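Local coordinates for mandelate racemase/muconate lactonizing protein (Paenibacillus sp., PDB 3V5C) that probably dehydrates galacturonate as a magnesium-dependent lyase of the enolase superfamily, at residues L100-Y112 with E356-V368. The protein carries 1 engineered substitution. Numbering follows the deposited sequence.
Sequences LDWLGQRQGKPVY and EIHVPATPGFGIV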
ATOM      1  N   LEU A 100      13.900   1.087  11.086  1.00 11.89           N
ATOM      2  CA  LEU A 100      14.343   1.774   9.883  1.00 12.24           C
ATOM      3  C   LEU A 100      14.303   3.292  10.080  1.00 10.67           C
ATOM      4  O   LEU A 100      15.187   4.012   9.614  1.00 13.13           O
ATOM      5  CB  LEU A 100      13.513   1.334   8.669  1.00 12.74           C
ATOM      6  CG  LEU A 100      13.840  -0.068   8.157  1.00 13.20           C
ATOM      7  CD1 LEU A 100      12.762  -0.527   7.195  1.00 14.86           C
ATOM      8  CD2 LEU A 100      15.190  -0.085   7.469  1.00 17.77           C
ATOM      9  N   ASP A 101      13.267   3.795  10.746  1.00 10.74           N
ATOM     10  CA  ASP A 101      13.189   5.226  11.005  1.00  8.99           C
ATOM     11  C   ASP A 101      14.365   5.632  11.882  1.00 13.21           C
ATOM     12  O   ASP A 101      14.990   6.665  11.655  1.00 13.81           O
ATOM     13  CB  ASP A 101      11.884   5.574  11.713  1.00 10.54           C
ATOM     14  CG  ASP A 101      11.671   7.080  11.828  1.00 11.27           C
ATOM     15  OD1 ASP A 101      11.842   7.774  10.816  1.00 11.44           O
ATOM     16  OD2 ASP A 101      11.356   7.562  12.924  1.00 12.04           O
ATOM     17  N   TRP A 102      14.656   4.801  12.879  1.00 10.62           N
ATOM     18  CA  TRP A 102      15.741   5.079  13.822  1.00 10.36           C
ATOM     19  C   TRP A 102      17.055   5.200  13.059  1.00 14.28           C
ATOM     20  O   TRP A 102      17.801   6.164  13.263  1.00 13.60           O
ATOM     21  CB  TRP A 102      15.844   4.007  14.913  1.00 13.15           C
ATOM     22  CG  TRP A 102      16.878   4.370  15.946  1.00 11.51           C
ATOM     23  CD1 TRP A 102      16.659   5.010  17.120  1.00 13.72           C
ATOM     24  CD2 TRP A 102      18.289   4.124  15.870  1.00 15.37           C
ATOM     25  NE1 TRP A 102      17.856   5.190  17.796  1.00 13.61           N
ATOM     26  CE2 TRP A 102      18.867   4.653  17.042  1.00 13.86           C
ATOM     27  CE3 TRP A 102      19.118   3.503  14.926  1.00 18.28           C
ATOM     28  CZ2 TRP A 102      20.243   4.565  17.305  1.00 15.67           C
ATOM     29  CZ3 TRP A 102      20.486   3.427  15.179  1.00 18.31           C
ATOM     30  CH2 TRP A 102      21.030   3.962  16.360  1.00 16.56           C
ATOM     31  N   LEU A 103      17.337   4.223  12.194  1.00 12.93           N
ATOM     32  CA  LEU A 103      18.582   4.228  11.414  1.00 13.84           C
ATOM     33  C   LEU A 103      18.670   5.492  10.570  1.00 17.44           C
ATOM     34  O   LEU A 103      19.732   6.113  10.471  1.00 15.87           O
ATOM     35  CB  LEU A 103      18.709   2.961  10.540  1.00 16.97           C
ATOM     36  CG  LEU A 103      19.030   1.634  11.231  1.00 24.04           C
ATOM     37  CD1 LEU A 103      18.832   0.462  10.261  1.00 28.57           C
ATOM     38  CD2 LEU A 103      20.457   1.638  11.784  1.00 26.82           C
ATOM     39  N   GLY A 104      17.546   5.890   9.973  1.00 13.13           N
ATOM     40  CA  GLY A 104      17.483   7.131   9.229  1.00 13.07           C
ATOM     41  C   GLY A 104      17.786   8.345  10.097  1.00 13.83           C
ATOM     42  O   GLY A 104      18.558   9.215   9.695  1.00 15.74           O
ATOM     43  N   GLN A 105      17.209   8.398  11.297  1.00 13.75           N
ATOM     44  CA  GLN A 105      17.483   9.521  12.204  1.00 13.23           C
ATOM     45  C   GLN A 105      18.965   9.569  12.588  1.00 15.21           C
ATOM     46  O   GLN A 105      19.579  10.642  12.559  1.00 18.24           O
ATOM     47  CB  GLN A 105      16.617   9.467  13.471  1.00 14.22           C
ATOM     48  CG  GLN A 105      15.104   9.389  13.217  1.00 17.30           C
ATOM     49  CD  GLN A 105      14.557  10.546  12.399  1.00 16.43           C
ATOM     50  OE1 GLN A 105      14.974  11.705  12.548  1.00 17.72           O
ATOM     51  NE2 GLN A 105      13.616  10.236  11.525  1.00 15.75           N
ATOM     52  N   ARG A 106      19.526   8.411  12.937  1.00 17.11           N
ATOM     53  CA  ARG A 106      20.902   8.327  13.430  1.00 16.78           C
ATOM     54  C   ARG A 106      21.899   8.712  12.341  1.00 19.28           C
ATOM     55  O   ARG A 106      22.842   9.485  12.582  1.00 20.38           O
ATOM     56  CB  ARG A 106      21.171   6.909  13.952  1.00 16.01           C
ATOM     57  CG  ARG A 106      22.625   6.616  14.383  1.00 17.57           C
ATOM     58  CD  ARG A 106      23.223   7.694  15.288  1.00 16.36           C
ATOM     59  NE  ARG A 106      22.543   7.908  16.562  1.00 18.06           N
ATOM     60  CZ  ARG A 106      22.770   7.214  17.677  1.00 16.89           C
ATOM     61  NH1 ARG A 106      23.628   6.206  17.680  1.00 19.10           N
ATOM     62  NH2 ARG A 106      22.115   7.511  18.790  1.00 18.55           N
ATOM     63  N   GLN A 107      21.677   8.201  11.135  1.00 14.98           N
ATOM     64  CA  GLN A 107      22.581   8.446  10.010  1.00 21.18           C
ATOM     65  C   GLN A 107      22.255   9.728   9.240  1.00 18.88           C
ATOM     66  O   GLN A 107      23.033  10.152   8.373  1.00 21.90           O
ATOM     67  CB  GLN A 107      22.564   7.268   9.030  1.00 18.41           C
ATOM     68  CG  GLN A 107      23.083   5.939   9.560  1.00 20.67           C
ATOM     69  CD  GLN A 107      23.111   4.870   8.472  1.00 32.64           C
ATOM     70  OE1 GLN A 107      23.656   5.082   7.384  1.00 41.21           O
ATOM     71  NE2 GLN A 107      22.506   3.723   8.756  1.00 34.45           N
ATOM     72  N   GLY A 108      21.106  10.334   9.534  1.00 16.89           N
ATOM     73  CA  GLY A 108      20.684  11.545   8.857  1.00 17.18           C
ATOM     74  C   GLY A 108      20.407  11.285   7.389  1.00 20.04           C
ATOM     75  O   GLY A 108      20.804  12.064   6.529  1.00 21.33           O
ATOM     76  N   LYS A 109      19.725  10.176   7.106  1.00 18.27           N
ATOM     77  CA  LYS A 109      19.411   9.778   5.739  1.00 18.85           C
ATOM     78  C   LYS A 109      17.960   9.326   5.655  1.00 15.78           C
ATOM     79  O   LYS A 109      17.445   8.761   6.615  1.00 13.65           O
ATOM     80  CB  LYS A 109      20.316   8.637   5.286  1.00 17.42           C
ATOM     81  CG  LYS A 109      21.776   9.048   5.080  1.00 19.25           C
ATOM     82  CD  LYS A 109      22.652   7.859   4.744  1.00 27.98           C
ATOM     83  CE  LYS A 109      24.090   8.303   4.537  1.00 33.63           C
ATOM     84  NZ  LYS A 109      24.967   7.163   4.181  1.00 39.05           N
ATOM     85  N   PRO A 110      17.293   9.605   4.518  1.00 16.18           N
ATOM     86  CA  PRO A 110      15.959   9.027   4.323  1.00 15.24           C
ATOM     87  C   PRO A 110      16.096   7.523   4.101  1.00 17.15           C
ATOM     88  O   PRO A 110      17.116   7.053   3.599  1.00 14.14           O
ATOM     89  CB  PRO A 110      15.472   9.706   3.045  1.00 14.43           C
ATOM     90  CG  PRO A 110      16.747   9.967   2.265  1.00 15.08           C
ATOM     91  CD  PRO A 110      17.725  10.392   3.345  1.00 17.81           C
ATOM     92  N   VAL A 111      15.084   6.760   4.488  1.00 11.89           N
ATOM     93  CA  VAL A 111      15.148   5.316   4.319  1.00 12.70           C
ATOM     94  C   VAL A 111      15.413   4.901   2.874  1.00 13.23           C
ATOM     95  O   VAL A 111      16.166   3.948   2.623  1.00 14.41           O
ATOM     96  CB  VAL A 111      13.873   4.651   4.836  1.00 11.26           C
ATOM     97  CG1 VAL A 111      13.766   3.192   4.335  1.00 12.81           C
ATOM     98  CG2 VAL A 111      13.846   4.723   6.366  1.00 10.61           C
ATOM     99  N   TYR A 112      14.828   5.613   1.922  1.00 12.44           N
ATOM    100  CA  TYR A 112      15.045   5.230   0.533  1.00 12.40           C
ATOM    101  C   TYR A 112      16.541   5.176   0.168  1.00 15.89           C
ATOM    102  O   TYR A 112      16.953   4.284  -0.565  1.00 18.05           O
ATOM    103  CB  TYR A 112      14.210   6.061  -0.447  1.00 13.99           C
ATOM    104  CG  TYR A 112      14.562   7.528  -0.560  1.00 15.30           C
ATOM    105  CD1 TYR A 112      15.665   7.941  -1.306  1.00 18.67           C
ATOM    106  CD2 TYR A 112      13.757   8.498   0.024  1.00 11.59           C
ATOM    107  CE1 TYR A 112      15.976   9.287  -1.441  1.00 17.99           C
ATOM    108  CE2 TYR A 112      14.060   9.845  -0.094  1.00 13.81           C
ATOM    109  CZ  TYR A 112      15.177  10.231  -0.834  1.00 17.77           C
ATOM    110  OH  TYR A 112      15.473  11.566  -0.965  1.00 18.43           O
ATOM    111  N   GLU A 356       1.962  11.743  -8.975  1.00 14.64           N
ATOM    112  CA  GLU A 356       3.155  11.246  -8.293  1.00 12.66           C
ATOM    113  C   GLU A 356       3.223  11.775  -6.868  1.00 11.52           C
ATOM    114  O   GLU A 356       2.822  12.927  -6.582  1.00 13.35           O
ATOM    115  CB  GLU A 356       4.424  11.674  -9.035  1.00 15.81           C
ATOM    116  CG  GLU A 356       4.471  11.263 -10.515  1.00 18.06           C
ATOM    117  CD  GLU A 356       5.708  11.782 -11.240  1.00 23.90           C
ATOM    118  OE1 GLU A 356       5.965  13.004 -11.196  1.00 24.48           O
ATOM    119  OE2 GLU A 356       6.429  10.969 -11.854  1.00 25.26           O
ATOM    120  N   ILE A 357       3.749  10.936  -5.974  1.00 12.09           N
ATOM    121  CA  ILE A 357       4.041  11.359  -4.617  1.00 14.46           C
ATOM    122  C   ILE A 357       5.509  11.746  -4.515  1.00 11.77           C
ATOM    123  O   ILE A 357       6.396  10.993  -4.934  1.00 13.40           O
ATOM    124  CB  ILE A 357       3.624  10.280  -3.570  1.00 13.42           C
ATOM    125  CG1 ILE A 357       3.864  10.756  -2.147  1.00 12.36           C
ATOM    126  CG2 ILE A 357       4.340   8.936  -3.808  1.00 14.41           C
ATOM    127  CD1 ILE A 357       3.009  10.005  -1.104  1.00 14.82           C
ATOM    128  N   HIS A 358       5.762  12.950  -4.007  1.00 13.82           N
ATOM    129  CA  HIS A 358       7.116  13.430  -3.811  1.00 15.22           C
ATOM    130  C   HIS A 358       7.558  13.108  -2.396  1.00 16.23           C
ATOM    131  O   HIS A 358       7.024  13.639  -1.436  1.00 15.72           O
ATOM    132  CB  HIS A 358       7.187  14.939  -4.083  1.00 13.39           C
ATOM    133  CG  HIS A 358       6.974  15.286  -5.521  1.00 15.82           C
ATOM    134  ND1 HIS A 358       7.947  15.882  -6.293  1.00 21.98           N
ATOM    135  CD2 HIS A 358       5.917  15.076  -6.342  1.00 16.76           C
ATOM    136  CE1 HIS A 358       7.491  16.047  -7.523  1.00 22.66           C
ATOM    137  NE2 HIS A 358       6.266  15.556  -7.583  1.00 17.98           N
ATOM    138  N   VAL A 359       8.498  12.180  -2.283  1.00 15.72           N
ATOM    139  CA  VAL A 359       8.995  11.735  -0.985  1.00 14.40           C
ATOM    140  C   VAL A 359      10.115  12.682  -0.541  1.00 12.95           C
ATOM    141  O   VAL A 359      11.049  12.905  -1.304  1.00 16.54           O
ATOM    142  CB  VAL A 359       9.533  10.288  -1.079  1.00 12.95           C
ATOM    143  CG1 VAL A 359       9.989   9.804   0.297  1.00 13.08           C
ATOM    144  CG2 VAL A 359       8.459   9.348  -1.618  1.00 14.80           C
ATOM    145  N   PRO A 360      10.022  13.242   0.669  1.00 12.72           N
ATOM    146  CA  PRO A 360      11.053  14.194   1.126  1.00 14.03           C
ATOM    147  C   PRO A 360      12.386  13.491   1.407  1.00 17.18           C
ATOM    148  O   PRO A 360      12.406  12.292   1.693  1.00 15.01           O
ATOM    149  CB  PRO A 360      10.469  14.732   2.449  1.00 16.15           C
ATOM    150  CG  PRO A 360       9.601  13.597   2.942  1.00 13.68           C
ATOM    151  CD  PRO A 360       8.951  13.084   1.671  1.00 14.21           C
ATOM    152  N   ALA A 361      13.492  14.226   1.307  1.00 15.35           N
ATOM    153  CA  ALA A 361      14.810  13.664   1.571  1.00 15.89           C
ATOM    154  C   ALA A 361      15.221  13.793   3.034  1.00 14.88           C
ATOM    155  O   ALA A 361      16.406  13.672   3.370  1.00 24.02           O
ATOM    156  CB  ALA A 361      15.852  14.327   0.673  1.00 19.19           C
ATOM    157  N   THR A 362      14.239  13.981   3.900  1.00 13.31           N
ATOM    158  CA  THR A 362      14.473  14.121   5.330  1.00 16.87           C
ATOM    159  C   THR A 362      14.729  12.769   6.010  1.00 17.62           C
ATOM    160  O   THR A 362      14.458  11.717   5.442  1.00 14.49           O
ATOM    161  CB  THR A 362      13.292  14.834   5.976  1.00 18.47           C
ATOM    162  OG1 THR A 362      12.093  14.232   5.500  1.00 16.10           O
ATOM    163  CG2 THR A 362      13.273  16.307   5.546  1.00 20.58           C
ATOM    164  N   PRO A 363      15.287  12.794   7.226  1.00 16.39           N
ATOM    165  CA  PRO A 363      15.743  11.532   7.817  1.00 15.50           C
ATOM    166  C   PRO A 363      14.624  10.526   8.074  1.00 14.02           C
ATOM    167  O   PRO A 363      13.471  10.893   8.352  1.00 15.11           O
ATOM    168  CB  PRO A 363      16.369  11.977   9.152  1.00 16.85           C
ATOM    169  CG  PRO A 363      16.736  13.433   8.934  1.00 21.62           C
ATOM    170  CD  PRO A 363      15.644  13.965   8.055  1.00 18.54           C
ATOM    171  N   GLY A 364      14.991   9.255   8.006  1.00 12.71           N
ATOM    172  CA  GLY A 364      14.066   8.158   8.255  1.00 12.81           C
ATOM    173  C   GLY A 364      12.945   8.160   7.235  1.00 10.34           C
ATOM    174  O   GLY A 364      13.175   8.271   6.018  1.00 12.91           O
ATOM    175  N   PHE A 365      11.715   8.037   7.710  1.00 11.14           N
ATOM    176  CA  PHE A 365      10.577   8.060   6.794  1.00 11.46           C
ATOM    177  C   PHE A 365      10.021   9.465   6.574  1.00 11.72           C
ATOM    178  O   PHE A 365       9.008   9.626   5.913  1.00 13.72           O
ATOM    179  CB  PHE A 365       9.462   7.089   7.228  1.00 10.18           C
ATOM    180  CG  PHE A 365       9.824   5.630   7.058  1.00 10.59           C
ATOM    181  CD1 PHE A 365       9.741   5.013   5.809  1.00  9.70           C
ATOM    182  CD2 PHE A 365      10.266   4.894   8.140  1.00 11.96           C
ATOM    183  CE1 PHE A 365      10.078   3.664   5.645  1.00 10.58           C
ATOM    184  CE2 PHE A 365      10.599   3.551   8.001  1.00 10.56           C
ATOM    185  CZ  PHE A 365      10.516   2.933   6.738  1.00 11.28           C
ATOM    186  N   GLY A 366      10.699  10.483   7.097  1.00 10.86           N
ATOM    187  CA  GLY A 366      10.297  11.851   6.806  1.00 11.55           C
ATOM    188  C   GLY A 366       8.979  12.269   7.437  1.00 14.66           C
ATOM    189  O   GLY A 366       8.424  13.304   7.096  1.00 15.27           O
ATOM    190  N   ILE A 367       8.480  11.459   8.359  1.00 10.94           N
ATOM    191  CA  ILE A 367       7.247  11.757   9.078  1.00 12.19           C
ATOM    192  C   ILE A 367       7.589  12.279  10.471  1.00 13.26           C
ATOM    193  O   ILE A 367       8.384  11.675  11.184  1.00 12.61           O
ATOM    194  CB  ILE A 367       6.395  10.491   9.223  1.00  9.82           C
ATOM    195  CG1 ILE A 367       6.028   9.956   7.845  1.00 10.95           C
ATOM    196  CG2 ILE A 367       5.169  10.761  10.095  1.00 11.97           C
ATOM    197  CD1 ILE A 367       5.316   8.598   7.876  1.00 11.74           C
ATOM    198  N   VAL A 368       7.007  13.417  10.859  1.00 11.30           N
ATOM    199  CA  VAL A 368       7.317  13.974  12.163  1.00 10.82           C
ATOM    200  C   VAL A 368       6.167  13.703  13.128  1.00 11.69           C
ATOM    201  O   VAL A 368       5.055  14.207  12.948  1.00 13.14           O
ATOM    202  CB  VAL A 368       7.613  15.500  12.077  1.00 13.37           C
ATOM    203  CG1 VAL A 368       7.944  16.057  13.470  1.00 19.30           C
ATOM    204  CG2 VAL A 368       8.746  15.731  11.107  1.00 16.09           C
TER
HETATM  205  O   HOH W   1       9.522   9.242  10.220  1.00 11.70           O
HETATM  206  O   HOH W   2      11.069  12.322  11.799  1.00 15.39           O
HETATM  207  O   HOH W   3      18.066  13.047   5.588  1.00 27.74           O
HETATM  208  O   HOH W   4      13.653  12.925  -2.211  1.00 21.06           O
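Phe365 packs against Val111 and Leu100 from a type II' beta turn, Pro363 to Gly366, that docks on helix 92-107 and the bend after it, joining the loop beyond strand 356-359, antiparallel to strand 126-135 of the enolase-type barrel, to the helical part of the N-terminal region. Gly364 suits the turn's positive-phi corner, and a side chain there would collide with Asp101 OD1. Its backbone is gripped twice: Gly364 N donates to Lys109 O (2.9 Å), and Gly364 O accepts from Val111 N, making a single beta bridge around Pro110. At Gly104 the absence of a side chain lets the turn come within 3.7 Å, CA of Gly104 to CA of Gly364. Phe365 lays one ring face under Val111 CG2, a CH-pi contact 3.7 Å from the centroid, while Leu100 CB approaches obliquely. Replacing Phe365 with alanine would probably cost Val111 CG2 its aromatic platform and open a gap beside Leu100. A chi1 of -172° swings the Asp101 carboxylate from its backbone N to the turn; Tyr58 N holds OD2. Asp101 OD1 takes the N-H of Phe365 almost straight (164°) on its anti side, and Gln105 NE2 from above the carboxylate plane at 3.1 Å.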